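PDB 6NHS: beta-lactamase from Nostoc sp., which probably hydrolyses the beta-lactam ring of penicillin-type antibiotics through an active-site serine, as a class D serine beta-lactamase. Local coordinates for residues A[22-27]-A[250-255]; A[67-72]-A[126-131]; A[133-138]-A[165-170]; A[204-209]-A[240-245]; A[210-215]-A[233-238]. One frame throughout, in Å; residues are numbered along the deposited sequence.

Interaction 1 of 5, residues A[22-27]-A[250-255]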
# COMPACT_ATOMS: atom_id res chain seq x y z
N VAL A 22 12.04 -15.51 16.93
CA VAL A 22 12.65 -15.48 15.60
C VAL A 22 13.28 -14.11 15.37
O VAL A 22 12.70 -13.08 15.73
CB VAL A 22 11.62 -15.82 14.51
CG1 VAL A 22 10.39 -14.94 14.66
CG2 VAL A 22 12.23 -15.67 13.12
N ASN A 23 14.46 -14.10 14.76
CA ASN A 23 15.17 -12.86 14.46
C ASN A 23 14.75 -12.37 13.08
O ASN A 23 15.28 -12.82 12.06
CB ASN A 23 16.68 -13.07 14.55
CG ASN A 23 17.46 -11.77 14.43
OD1 ASN A 23 16.90 -10.68 14.52
ND2 ASN A 23 18.77 -11.89 14.23
N LEU A 24 13.78 -11.46 13.03
CA LEU A 24 13.37 -10.87 11.77
C LEU A 24 14.37 -9.83 11.26
O LEU A 24 14.32 -9.47 10.09
CB LEU A 24 11.99 -10.23 11.89
CG LEU A 24 10.81 -11.20 12.07
CD1 LEU A 24 9.49 -10.45 12.00
CD2 LEU A 24 10.87 -12.33 11.03
N GLY A 25 15.26 -9.35 12.12
CA GLY A 25 16.30 -8.45 11.65
C GLY A 25 17.37 -9.12 10.82
O GLY A 25 18.17 -8.42 10.18
N ARG A 26 17.41 -10.45 10.80
CA ARG A 26 18.46 -11.16 10.09
C ARG A 26 18.42 -10.86 8.60
O ARG A 26 19.45 -10.59 7.98
CB ARG A 26 18.35 -12.66 10.36
CG ARG A 26 19.40 -13.47 9.64
CD ARG A 26 19.19 -14.96 9.81
NE ARG A 26 19.79 -15.69 8.70
CZ ARG A 26 20.11 -16.98 8.73
NH1 ARG A 26 19.91 -17.69 9.83
NH2 ARG A 26 20.66 -17.56 7.67
N SER A 27 17.22 -10.91 8.00
CA SER A 27 17.10 -10.66 6.56
C SER A 27 17.58 -9.26 6.20
O SER A 27 18.21 -9.06 5.15
CB SER A 27 15.66 -10.86 6.12
OG SER A 27 15.10 -12.03 6.71
N ARG A 250 9.28 -11.44 2.10
CA ARG A 250 9.29 -12.88 1.85
C ARG A 250 10.08 -13.63 2.91
O ARG A 250 9.61 -14.61 3.48
CB ARG A 250 9.90 -13.18 0.47
CG ARG A 250 9.10 -12.74 -0.71
CD ARG A 250 9.67 -13.37 -1.98
NE ARG A 250 8.82 -13.06 -3.10
CZ ARG A 250 7.74 -13.76 -3.42
NH1 ARG A 250 7.00 -13.40 -4.45
NH2 ARG A 250 7.42 -14.83 -2.70
N ARG A 251 11.32 -13.18 3.15
CA ARG A 251 12.17 -13.88 4.11
C ARG A 251 11.60 -13.82 5.51
O ARG A 251 11.74 -14.77 6.29
CB ARG A 251 13.58 -13.29 4.07
CG ARG A 251 14.24 -13.41 2.70
CD ARG A 251 15.70 -13.04 2.75
NE ARG A 251 16.32 -13.09 1.42
CZ ARG A 251 17.63 -13.09 1.21
NH1 ARG A 251 18.47 -13.04 2.23
NH2 ARG A 251 18.10 -13.14 -0.03
N SER A 252 10.93 -12.71 5.86
CA SER A 252 10.32 -12.60 7.18
C SER A 252 9.19 -13.60 7.35
O SER A 252 9.12 -14.32 8.35
CB SER A 252 9.83 -11.17 7.41
OG SER A 252 10.88 -10.24 7.27
N LEU A 253 8.28 -13.66 6.36
CA LEU A 253 7.17 -14.60 6.43
C LEU A 253 7.65 -16.04 6.47
O LEU A 253 7.10 -16.87 7.21
CB LEU A 253 6.23 -14.38 5.23
CG LEU A 253 5.51 -13.03 5.21
CD1 LEU A 253 4.77 -12.84 3.89
CD2 LEU A 253 4.55 -12.90 6.38
N LYS A 254 8.67 -16.38 5.68
CA LYS A 254 9.20 -17.75 5.72
C LYS A 254 9.85 -18.05 7.06
O LYS A 254 9.77 -19.18 7.55
CB LYS A 254 10.17 -17.97 4.57
CG LYS A 254 9.48 -18.19 3.23
CD LYS A 254 10.43 -18.74 2.18
CE LYS A 254 11.22 -17.63 1.51
NZ LYS A 254 11.15 -17.77 0.02
N ALA A 255 10.51 -17.06 7.67
CA ALA A 255 11.07 -17.25 9.00
C ALA A 255 10.00 -17.60 10.03
O ALA A 255 10.32 -18.22 11.05
CB ALA A 255 11.83 -15.99 9.44
O HOH W 1 13.32 -11.01 8.29
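Val-22, Leu-24 and Ser-27 meet one side of helix 239-255 near its C-terminal end. The apolar part lies at Ala-255. Val-22 CG2 is 3.7 Å from Ala-255 CB, methyl against methyl. The valine puts this branch opposite its backbone N, and CG1 takes the tighter place between N and the carbonyl carbon (chi1 51°). Leu-24 reaches the same methyl with its CD2 branch, at 4.1 Å from Ala-255 CB. That branch also rests on the helix backbone, with Leu-24 CD2 3.8 Å from Ser-252 O. Ser-27 and Arg-251 make the next contact. Ser-27 OG lies 3.3 Å from Arg-251 CB, so the serine touches the aliphatic root of the arginine. The charged end runs on in an extended chain, and its NE pairs with Glu-247.

No direct hydrogen bond joins the two segments. One water supplies the polar link. The water oxygen donates to Leu-24 O at 2.6 Å and to Ser-252 OG at 2.8 Å. The same water is hydrogen-bonded to Ser-27 OG at 2.6 Å. Ser-252 OG has a second partner, Val-248 O, one turn back in its own helix. Within 22-27 the chain turns into helix 25-30. Asn-23 OD1 caps Gly-25 N there by a weak bond.

The contact joins regions near the two ends of the chain, 223 residues apart in sequence. Leu-24 and Ser-252 both continue onto Ile-37 of strand 35-41. Leu-24 also touches Tyr-48 and His-50 of the edge strand 46-50. The N-terminal segment and the last helix thus pack together against this side of the main sheet.

Interaction 2 of 5, residues A[67-72]-A[126-131]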
# COMPACT_ATOMS: atom_id res chain seq x y z
N ILE A 67 -4.16 1.70 -2.37
CA ILE A 67 -5.15 0.85 -1.72
C ILE A 67 -6.32 1.69 -1.21
O ILE A 67 -7.49 1.40 -1.51
CB ILE A 67 -4.51 0.04 -0.58
CG1 ILE A 67 -3.41 -0.88 -1.11
CG2 ILE A 67 -5.57 -0.75 0.18
CD1 ILE A 67 -2.55 -1.51 0.00
N PHE A 68 -6.02 2.74 -0.46
CA PHE A 68 -7.05 3.65 0.03
C PHE A 68 -7.76 4.36 -1.12
O PHE A 68 -8.99 4.44 -1.16
CB PHE A 68 -6.43 4.67 0.99
CG PHE A 68 -7.41 5.67 1.54
CD1 PHE A 68 -7.68 6.84 0.86
CD2 PHE A 68 -8.04 5.44 2.75
CE1 PHE A 68 -8.59 7.76 1.36
CE2 PHE A 68 -8.94 6.36 3.27
CZ PHE A 68 -9.21 7.52 2.57
N ASN A 69 -6.98 4.88 -2.08
CA ASN A 69 -7.55 5.63 -3.20
C ASN A 69 -8.52 4.76 -4.01
O ASN A 69 -9.57 5.24 -4.45
CB ASN A 69 -6.42 6.16 -4.09
CG ASN A 69 -6.78 7.45 -4.82
OD1 ASN A 69 -7.93 7.89 -4.81
ND2 ASN A 69 -5.78 8.06 -5.45
N SER A 70 -8.18 3.49 -4.21
CA SER A 70 -9.04 2.58 -4.97
C SER A 70 -10.39 2.40 -4.28
O SER A 70 -11.43 2.38 -4.95
CB SER A 70 -8.36 1.21 -5.13
OG SER A 70 -7.10 1.31 -5.77
N LEU A 71 -10.38 2.24 -2.96
CA LEU A 71 -11.61 2.08 -2.20
C LEU A 71 -12.52 3.29 -2.36
O LEU A 71 -13.72 3.15 -2.62
CB LEU A 71 -11.29 1.86 -0.72
CG LEU A 71 -10.54 0.57 -0.41
CD1 LEU A 71 -9.83 0.67 0.95
CD2 LEU A 71 -11.53 -0.59 -0.44
N VAL A 72 -11.97 4.49 -2.18
CA VAL A 72 -12.79 5.70 -2.23
C VAL A 72 -13.29 5.94 -3.65
O VAL A 72 -14.44 6.34 -3.86
CB VAL A 72 -12.00 6.91 -1.69
CG1 VAL A 72 -12.83 8.18 -1.80
CG2 VAL A 72 -11.55 6.65 -0.23
N GLU A 126 -13.01 17.77 -0.84
CA GLU A 126 -13.96 17.63 0.26
C GLU A 126 -14.29 16.17 0.52
O GLU A 126 -14.31 15.72 1.67
CB GLU A 126 -15.24 18.42 -0.03
CG GLU A 126 -16.29 18.26 1.07
CD GLU A 126 -17.61 18.92 0.74
OE1 GLU A 126 -17.66 19.71 -0.23
OE2 GLU A 126 -18.60 18.65 1.45
N ARG A 127 -14.58 15.40 -0.53
CA ARG A 127 -14.88 13.98 -0.33
C ARG A 127 -13.65 13.22 0.15
O ARG A 127 -13.77 12.31 0.98
CB ARG A 127 -15.43 13.36 -1.61
CG ARG A 127 -16.88 13.72 -1.89
CD ARG A 127 -17.49 12.77 -2.92
NE ARG A 127 -16.85 12.89 -4.22
CZ ARG A 127 -17.40 12.46 -5.36
NH1 ARG A 127 -18.58 11.87 -5.34
NH2 ARG A 127 -16.76 12.63 -6.51
N MSE A 128 -12.47 13.58 -0.35
CA MSE A 128 -11.25 12.88 0.05
C MSE A 128 -10.98 13.10 1.53
O MSE A 128 -10.66 12.17 2.25
CB MSE A 128 -10.05 13.35 -0.77
CG MSE A 128 -8.77 12.54 -0.47
SE MSE A 128 -8.78 10.74 -1.22
CE MSE A 128 -8.33 11.21 -3.08
N GLU A 129 -11.11 14.35 1.98
CA GLU A 129 -10.88 14.64 3.39
C GLU A 129 -11.86 13.89 4.28
O GLU A 129 -11.49 13.38 5.35
CB GLU A 129 -10.96 16.15 3.64
CG GLU A 129 -10.17 16.59 4.87
CD GLU A 129 -10.48 18.00 5.30
OE1 GLU A 129 -10.74 18.86 4.44
OE2 GLU A 129 -10.47 18.25 6.53
N LYS A 130 -13.13 13.81 3.87
CA LYS A 130 -14.13 13.09 4.67
C LYS A 130 -13.75 11.63 4.83
O LYS A 130 -13.79 11.08 5.94
CB LYS A 130 -15.51 13.22 4.04
CG LYS A 130 -16.16 14.59 4.19
CD LYS A 130 -17.64 14.55 3.83
CE LYS A 130 -18.16 15.94 3.53
NZ LYS A 130 -17.74 16.93 4.56
N PHE A 131 -13.37 10.96 3.73
CA PHE A 131 -13.01 9.55 3.82
C PHE A 131 -11.73 9.35 4.61
O PHE A 131 -11.63 8.39 5.40
CB PHE A 131 -12.88 8.95 2.42
CG PHE A 131 -14.18 8.47 1.84
CD1 PHE A 131 -14.66 7.20 2.14
CD2 PHE A 131 -14.92 9.28 1.00
CE1 PHE A 131 -15.87 6.75 1.61
CE2 PHE A 131 -16.13 8.85 0.46
CZ PHE A 131 -16.60 7.58 0.77
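Phe-131 N donates to Arg-127 O at 3.1 Å, an ordinary helical bond on the turn that presents the Phe-131 ring to Val-72. No hydrogen bond crosses between the helices. The Val-72 CG1 methyl lies over one face of that ring, 4.0 Å from its centroid, in a CH-pi contact. It is offset toward the rim. The other methyl, Val-72 CG2, rests 3.8 Å from Phe-131 CB.

Helices 65-76 and 125-135 belong to the helical region of the fold shared by serine beta-lactamases and penicillin-binding proteins. Their local axes approach to 11.2 Å at an angle of 115°, so large side chains fill the interval. Phe-68 is one of them. Its CG lies opposite the backbone N (chi1 179°), which sends the ring across to helix 125-135. Met-128, deposited as selenomethionine, meets the edge of this ring in a Met-aromatic contact, with Met-128 SE 3.9 Å from Phe-68 CE1. The ring's far end, Phe-68 CZ, is 3.9 Å from Phe-131 CB.

Met-128 bends at chi2 and chi3, and its CE methyl ends 3.8 Å from Asn-69 OD1. This buried oxygen has no hydrogen-bond partner in the model. Asn-69 ND2 makes a weak bond to Tyr-116 O.

Interaction 3 of 5, residues A[133-138]-A[165-170]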
# COMPACT_ATOMS: atom_id res chain seq x y z
N LYS A 133 -10.63 11.09 7.12
CA LYS A 133 -10.90 11.23 8.54
C LYS A 133 -11.84 10.14 9.05
O LYS A 133 -11.67 9.65 10.18
CB LYS A 133 -11.48 12.62 8.83
CG LYS A 133 -10.47 13.73 8.57
CD LYS A 133 -11.01 15.09 8.99
CE LYS A 133 -9.92 16.15 8.90
NZ LYS A 133 -10.39 17.50 9.35
N GLN A 134 -12.81 9.72 8.24
CA GLN A 134 -13.71 8.64 8.66
C GLN A 134 -12.94 7.33 8.83
O GLN A 134 -13.16 6.60 9.81
CB GLN A 134 -14.84 8.49 7.64
CG GLN A 134 -16.04 7.72 8.14
CD GLN A 134 -17.23 7.85 7.19
OE1 GLN A 134 -18.34 7.41 7.51
NE2 GLN A 134 -17.00 8.46 6.03
N VAL A 135 -12.04 7.03 7.90
CA VAL A 135 -11.21 5.83 7.99
C VAL A 135 -10.12 6.00 9.04
O VAL A 135 -9.67 5.01 9.64
CB VAL A 135 -10.62 5.52 6.60
CG1 VAL A 135 -9.55 4.43 6.67
CG2 VAL A 135 -11.73 5.10 5.64
N GLY A 136 -9.68 7.23 9.29
CA GLY A 136 -8.55 7.44 10.18
C GLY A 136 -7.22 7.11 9.54
O GLY A 136 -6.35 6.53 10.19
N TYR A 137 -7.03 7.49 8.27
CA TYR A 137 -5.88 7.03 7.50
C TYR A 137 -4.65 7.89 7.80
O TYR A 137 -4.65 9.09 7.52
CB TYR A 137 -6.19 7.07 6.00
CG TYR A 137 -5.08 6.49 5.15
CD1 TYR A 137 -4.05 7.30 4.68
CD2 TYR A 137 -5.06 5.15 4.82
CE1 TYR A 137 -3.02 6.79 3.91
CE2 TYR A 137 -4.03 4.62 4.04
CZ TYR A 137 -3.02 5.45 3.58
OH TYR A 137 -1.99 4.95 2.81
N GLY A 138 -3.60 7.28 8.35
CA GLY A 138 -2.33 7.98 8.52
C GLY A 138 -2.45 9.20 9.41
O GLY A 138 -3.17 9.21 10.41
N ILE A 165 -0.97 -1.27 9.03
CA ILE A 165 -1.57 -2.49 9.57
C ILE A 165 -3.00 -2.22 10.03
O ILE A 165 -3.94 -2.95 9.68
CB ILE A 165 -0.71 -3.04 10.72
CG1 ILE A 165 0.69 -3.40 10.23
CG2 ILE A 165 -1.38 -4.24 11.36
CD1 ILE A 165 0.72 -4.62 9.37
N GLU A 166 -3.18 -1.17 10.85
CA GLU A 166 -4.51 -0.87 11.37
C GLU A 166 -5.52 -0.66 10.25
O GLU A 166 -6.63 -1.19 10.30
CB GLU A 166 -4.44 0.36 12.28
CG GLU A 166 -5.77 1.03 12.56
CD GLU A 166 -6.55 0.38 13.67
OE1 GLU A 166 -6.38 -0.84 13.91
OE2 GLU A 166 -7.35 1.09 14.32
N PHE A 167 -5.12 0.10 9.22
CA PHE A 167 -6.00 0.33 8.08
C PHE A 167 -6.36 -0.98 7.38
O PHE A 167 -7.54 -1.25 7.11
CB PHE A 167 -5.31 1.33 7.12
CG PHE A 167 -5.88 1.34 5.73
CD1 PHE A 167 -7.21 1.65 5.50
CD2 PHE A 167 -5.07 1.08 4.63
CE1 PHE A 167 -7.73 1.66 4.21
CE2 PHE A 167 -5.58 1.09 3.35
CZ PHE A 167 -6.91 1.39 3.14
N LEU A 168 -5.37 -1.82 7.10
CA LEU A 168 -5.64 -3.06 6.37
C LEU A 168 -6.49 -4.02 7.19
O LEU A 168 -7.38 -4.69 6.65
CB LEU A 168 -4.32 -3.72 5.97
CG LEU A 168 -3.51 -2.98 4.91
CD1 LEU A 168 -2.14 -3.60 4.78
CD2 LEU A 168 -4.26 -3.01 3.57
N GLN A 169 -6.23 -4.10 8.49
CA GLN A 169 -6.99 -4.99 9.36
C GLN A 169 -8.45 -4.54 9.48
O GLN A 169 -9.36 -5.36 9.40
CB GLN A 169 -6.31 -5.08 10.72
CG GLN A 169 -6.96 -6.02 11.70
CD GLN A 169 -7.94 -5.33 12.61
OE1 GLN A 169 -8.93 -5.91 13.04
NE2 GLN A 169 -7.65 -4.06 12.93
N ARG A 170 -8.67 -3.24 9.67
CA ARG A 170 -10.04 -2.71 9.70
C ARG A 170 -10.74 -2.93 8.37
O ARG A 170 -11.94 -3.26 8.33
CB ARG A 170 -10.03 -1.23 10.05
CG ARG A 170 -9.60 -0.92 11.48
CD ARG A 170 -9.85 0.54 11.78
NE ARG A 170 -11.26 0.81 12.03
CZ ARG A 170 -11.84 1.99 11.83
NH1 ARG A 170 -11.14 3.00 11.35
NH2 ARG A 170 -13.13 2.15 12.11
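Tyr-137 and Phe-167 form the close part of this contact, a T-shaped pair. The edge of the Tyr-137 ring points at the face of the Phe-167 ring, with the planes at 82° and the centroids 5.2 Å apart. Tyr-137 CE2 comes to 3.7 Å from Phe-167 CD2, and Tyr-137 CD2 stands over the ring centre. Val-135 adds its CG1 methyl, 3.8 Å from Phe-167 CD1. Phe-167 CG lies opposite the backbone N (chi1 162°), which carries the ring across to both side chains. Val-135 meets its CD1 rim obliquely, on the same side as Tyr-137. All three are buried, and helix 65-76 packs on them through Phe-68.

The Arg-170 side is looser and partly exposed. Arg-170 NH1 is 3.0 Å from Val-135 O, close to the guanidinium plane, but the angle is too poor for a hydrogen bond. Arg-170 NE has its salt bridge with Glu-175 instead. Gly-136 ends helix 125-135 here in a Schellman motif, with positive phi and a weak bond from its N to Lys-133 O.

The contact therefore relies on aromatic and apolar packing. The nearby guanidinium probably adds a mild electrostatic attraction to the carbonyl at the helix end.

Interaction 4 of 5, residues A[204-209]-A[240-245]. With EDO (1,2-ethanediol), chain E.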
# COMPACT_ATOMS: atom_id res chain seq x y z
N THR A 204 3.51 -2.30 -3.33
CA THR A 204 4.78 -1.64 -3.06
C THR A 204 4.62 -0.12 -3.10
O THR A 204 3.64 0.42 -3.62
CB THR A 204 5.83 -2.06 -4.09
OG1 THR A 204 5.37 -1.71 -5.40
CG2 THR A 204 6.09 -3.56 -4.03
N GLY A 205 5.62 0.55 -2.56
CA GLY A 205 5.69 2.00 -2.60
C GLY A 205 7.14 2.44 -2.66
O GLY A 205 8.04 1.73 -2.20
N TRP A 206 7.36 3.62 -3.23
CA TRP A 206 8.71 4.15 -3.39
C TRP A 206 8.60 5.67 -3.37
O TRP A 206 8.26 6.28 -4.39
CB TRP A 206 9.35 3.64 -4.67
CG TRP A 206 10.80 4.02 -4.88
CD1 TRP A 206 11.49 5.02 -4.26
CD2 TRP A 206 11.72 3.38 -5.77
NE1 TRP A 206 12.79 5.05 -4.72
CE2 TRP A 206 12.95 4.05 -5.64
CE3 TRP A 206 11.62 2.31 -6.66
CZ2 TRP A 206 14.08 3.68 -6.38
CZ3 TRP A 206 12.74 1.95 -7.39
CH2 TRP A 206 13.96 2.63 -7.24
N ALA A 207 8.88 6.28 -2.22
CA ALA A 207 8.87 7.73 -2.08
C ALA A 207 10.25 8.26 -2.46
O ALA A 207 11.23 8.01 -1.76
CB ALA A 207 8.51 8.13 -0.65
N ALA A 208 10.31 9.01 -3.56
CA ALA A 208 11.58 9.50 -4.08
C ALA A 208 11.79 10.99 -3.84
O ALA A 208 12.84 11.52 -4.23
CB ALA A 208 11.68 9.21 -5.58
N SER A 209 10.84 11.68 -3.22
CA SER A 209 10.98 13.11 -2.97
C SER A 209 11.71 13.40 -1.66
O SER A 209 11.99 14.57 -1.38
CB SER A 209 9.61 13.79 -2.96
OG SER A 209 8.79 13.26 -1.93
N ASP A 240 19.20 -1.12 -6.33
CA ASP A 240 19.18 -2.50 -5.85
C ASP A 240 18.44 -2.63 -4.53
O ASP A 240 17.91 -3.70 -4.22
CB ASP A 240 20.60 -3.03 -5.72
CG ASP A 240 21.32 -3.08 -7.06
OD1 ASP A 240 20.95 -3.91 -7.91
OD2 ASP A 240 22.26 -2.27 -7.26
N ASP A 241 18.38 -1.55 -3.74
CA ASP A 241 17.62 -1.58 -2.50
C ASP A 241 16.13 -1.79 -2.75
O ASP A 241 15.43 -2.34 -1.89
CB ASP A 241 17.83 -0.29 -1.71
CG ASP A 241 19.24 -0.13 -1.21
OD1 ASP A 241 19.95 -1.15 -1.09
OD2 ASP A 241 19.65 1.02 -0.92
N ALA A 242 15.63 -1.36 -3.91
CA ALA A 242 14.19 -1.42 -4.16
C ALA A 242 13.68 -2.85 -4.18
O ALA A 242 12.59 -3.14 -3.67
CB ALA A 242 13.86 -0.72 -5.48
N ALA A 243 14.46 -3.77 -4.75
CA ALA A 243 14.06 -5.17 -4.77
C ALA A 243 13.97 -5.77 -3.37
O ALA A 243 13.25 -6.76 -3.17
CB ALA A 243 15.03 -5.99 -5.62
N ALA A 244 14.65 -5.17 -2.39
CA ALA A 244 14.61 -5.71 -1.04
C ALA A 244 13.26 -5.49 -0.37
O ALA A 244 12.98 -6.15 0.64
CB ALA A 244 15.73 -5.09 -0.20
N ARG A 245 12.43 -4.58 -0.89
CA ARG A 245 11.11 -4.34 -0.31
C ARG A 245 10.31 -5.63 -0.18
O ARG A 245 9.80 -5.96 0.89
CB ARG A 245 10.34 -3.33 -1.16
CG ARG A 245 10.84 -1.90 -1.10
CD ARG A 245 10.08 -1.04 -2.08
NE ARG A 245 10.30 -1.48 -3.46
CZ ARG A 245 9.70 -0.92 -4.51
NH1 ARG A 245 9.95 -1.37 -5.74
NH2 ARG A 245 8.86 0.08 -4.33
C1 EDO E . 6.64 1.83 -6.67
O1 EDO E . 5.94 0.72 -6.11
C2 EDO E . 8.00 1.35 -7.17
O2 EDO E . 7.88 0.01 -7.64
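Arg-245 folds its chain at chi3 (-63°), which turns the guanidinium from helix 239-255 onto strand 198-207. Trp-206 meets it from the strand. Its CG lies opposite the backbone N (chi1 -174°), and its ring system extends toward the helix. The guanidinium then sits between two strand side chains. Thr-204 CB is over one face, 3.7 Å from Arg-245 NH2. Trp-206 CE3 is over the opposite face.

Hydrogen bonds fix the rotation of this flat group. Arg-245 NH2 donates to Gly-205 O at 2.8 Å. The oxygen lies in the guanidinium plane, but the donor stands well above the carbonyl plane. Arg-245 NE donates to Ala-242 O, also at 2.8 Å. Ala-242 O takes the Arg-245 backbone N as well, and the two donors arrive from opposite faces of the carbonyl plane. Beyond the guanidinium, Trp-206 CZ3 presses on the Ala-242 methyl, at 3.5 Å from Ala-242 CB.

An ethanediol, probably from the crystallisation liquor, spans the strand and the arginine. Thr-204 OG1 donates to its O1 at 2.6 Å, and Arg-245 NH1 to its O2 at 3.1 Å. Its carbon C2 lies at the edge of the Trp-206 ring.

Thr-204 and Gly-205 fit the KTG motif of serine beta-lactamases. This motif lies on a strand that borders the active site. In many class D enzymes an arginine of the last helix, near this motif, receives the substrate carboxylate. The position of Arg-245 is consistent with that part of the site.

Interaction 5 of 5, residues A[210-215]-A[233-238]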
# COMPACT_ATOMS: atom_id res chain seq x y z
N VAL A 210 12.04 12.38 -0.87
CA VAL A 210 12.80 12.56 0.36
C VAL A 210 14.11 11.79 0.23
O VAL A 210 14.26 10.90 -0.60
CB VAL A 210 12.02 12.10 1.61
CG1 VAL A 210 10.92 13.10 1.95
CG2 VAL A 210 11.43 10.71 1.38
N THR A 211 15.07 12.16 1.08
CA THR A 211 16.38 11.52 1.12
C THR A 211 16.65 11.05 2.53
O THR A 211 16.64 11.87 3.47
CB THR A 211 17.49 12.47 0.64
OG1 THR A 211 17.26 12.82 -0.74
CG2 THR A 211 18.84 11.79 0.76
N PRO A 212 16.91 9.74 2.76
CA PRO A 212 16.92 8.71 1.71
C PRO A 212 15.53 8.39 1.18
O PRO A 212 14.54 8.70 1.86
CB PRO A 212 17.52 7.50 2.43
CG PRO A 212 17.14 7.69 3.85
CD PRO A 212 17.22 9.18 4.08
N ASN A 213 15.45 7.80 -0.01
CA ASN A 213 14.16 7.33 -0.50
C ASN A 213 13.59 6.30 0.47
O ASN A 213 14.32 5.61 1.18
CB ASN A 213 14.31 6.71 -1.89
CG ASN A 213 14.64 7.73 -2.97
OD1 ASN A 213 14.77 7.38 -4.13
ND2 ASN A 213 14.78 8.99 -2.58
N ILE A 214 12.27 6.18 0.49
CA ILE A 214 11.57 5.27 1.38
C ILE A 214 10.90 4.19 0.54
O ILE A 214 10.19 4.50 -0.42
CB ILE A 214 10.54 6.00 2.26
CG1 ILE A 214 11.25 7.04 3.14
CG2 ILE A 214 9.74 5.01 3.10
CD1 ILE A 214 12.22 6.45 4.13
N GLY A 215 11.13 2.93 0.91
CA GLY A 215 10.51 1.79 0.24
C GLY A 215 9.43 1.18 1.13
O GLY A 215 9.61 1.05 2.34
N ASN A 233 9.05 -1.34 5.64
CA ASN A 233 9.48 0.03 5.38
C ASN A 233 11.00 0.07 5.43
O ASN A 233 11.59 -0.32 6.44
CB ASN A 233 8.88 1.00 6.41
CG ASN A 233 9.15 2.44 6.08
OD1 ASN A 233 10.25 2.94 6.31
ND2 ASN A 233 8.15 3.13 5.53
N ILE A 234 11.64 0.51 4.34
CA ILE A 234 13.09 0.49 4.24
C ILE A 234 13.62 1.80 3.68
O ILE A 234 12.89 2.57 3.05
CB ILE A 234 13.60 -0.68 3.36
CG1 ILE A 234 13.22 -0.44 1.90
CG2 ILE A 234 13.07 -2.00 3.86
CD1 ILE A 234 13.95 -1.34 0.91
N ASP A 235 14.91 2.04 3.92
CA ASP A 235 15.65 3.05 3.19
C ASP A 235 16.06 2.51 1.82
O ASP A 235 16.53 1.37 1.71
CB ASP A 235 16.91 3.47 3.95
CG ASP A 235 16.61 4.24 5.22
OD1 ASP A 235 15.44 4.58 5.48
OD2 ASP A 235 17.57 4.51 5.97
N ILE A 236 15.89 3.32 0.79
CA ILE A 236 16.38 3.01 -0.55
C ILE A 236 17.47 4.02 -0.89
O ILE A 236 17.19 5.21 -1.06
CB ILE A 236 15.26 3.02 -1.60
CG1 ILE A 236 14.26 1.89 -1.33
CG2 ILE A 236 15.84 2.90 -3.01
CD1 ILE A 236 13.11 1.86 -2.31
N ARG A 237 18.71 3.55 -0.98
CA ARG A 237 19.83 4.42 -1.32
C ARG A 237 20.48 4.07 -2.65
O ARG A 237 21.35 4.82 -3.11
CB ARG A 237 20.88 4.41 -0.20
CG ARG A 237 20.51 5.33 0.96
CD ARG A 237 21.52 5.27 2.09
NE ARG A 237 21.12 4.34 3.14
CZ ARG A 237 20.41 4.68 4.22
NH1 ARG A 237 20.04 5.95 4.39
NH2 ARG A 237 20.09 3.77 5.12
N ASN A 238 20.08 2.97 -3.27
CA ASN A 238 20.40 2.67 -4.66
C ASN A 238 19.28 1.82 -5.21
O ASN A 238 18.42 1.33 -4.47
CB ASN A 238 21.77 1.99 -4.81
CG ASN A 238 21.88 0.73 -3.97
OD1 ASN A 238 21.33 -0.32 -4.32
ND2 ASN A 238 22.60 0.82 -2.86
O HOH W 2 18.12 7.99 -1.26
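Asn-213 and Ile-236 begin the antiparallel pairing of strands 213-223 and 226-236, the two arms of a beta hairpin in the main sheet. Ile-236 N donates to Asn-213 O at 2.8 Å, nearly straight at 172°. Gly-215 and Ile-234 form the next hydrogen-bonded pair, with bonds both ways. Gly-215 N donates to Ile-234 O at 2.8 Å, and Ile-234 N returns one to Gly-215 O at 2.9 Å. Between them, Ile-214 and Asp-235 are a non-hydrogen-bonded pair. At the Asn-213 and Ile-236 pair a water bridges the strands. The water oxygen accepts from Asn-213 N at 3.0 Å and donates to Ile-236 O at 2.9 Å.

Several polar side-chain atoms have partners too. Asn-213 ND2 reaches back to Val-210 O at 2.8 Å, almost along the carbonyl axis, and holds the loop before the strand. Asn-213 OD1 accepts from Trp-206 NE1. Asp-235 has a partner at each oxygen. OD1 makes a salt bridge with Arg-54 NH2, and OD2 makes one with Arg-237 NH2, with a weak hydrogen bond. Asn-233 OD1 accepts from Arg-54 NE, so this arginine ties two residues of one strand. Asp-241 OD2 takes the backbone N of both Arg-237 and Asn-238.

Pro-212, preceded by a cis peptide bond, lies alongside Arg-237 and points the same way. Its CG also faces the Asp-235 carboxylate. On the face with Ile-234, Gly-215 has no side chain, and Ile-236 CD1 comes to 3.6 Å from Gly-215 CA.

In the fold
Interactions 4 and 5 are neighbours on the main sheet, with centres 6 Å apart. Ala-207 N and Ile-214 O, 2.9 Å apart and probably hydrogen-bonded, link their strands, and interaction 4 lies by the probable KTG side of the active site. Interactions 2 and 3 are also adjacent, with centres 11 Å apart. There Phe-68 CD2 is 3.6 Å from Tyr-137 CD2, and both contacts use helix 125-135. Asn-69 in interaction 2 lies near the likely SxxK residues, so the two groups probably flank the same site. The centres of 2 and 4 are 24 Å apart. Interaction 1 is 33 Å from interaction 2 between centres, but 19 Å from interaction 4, with which it shares helix 239-255.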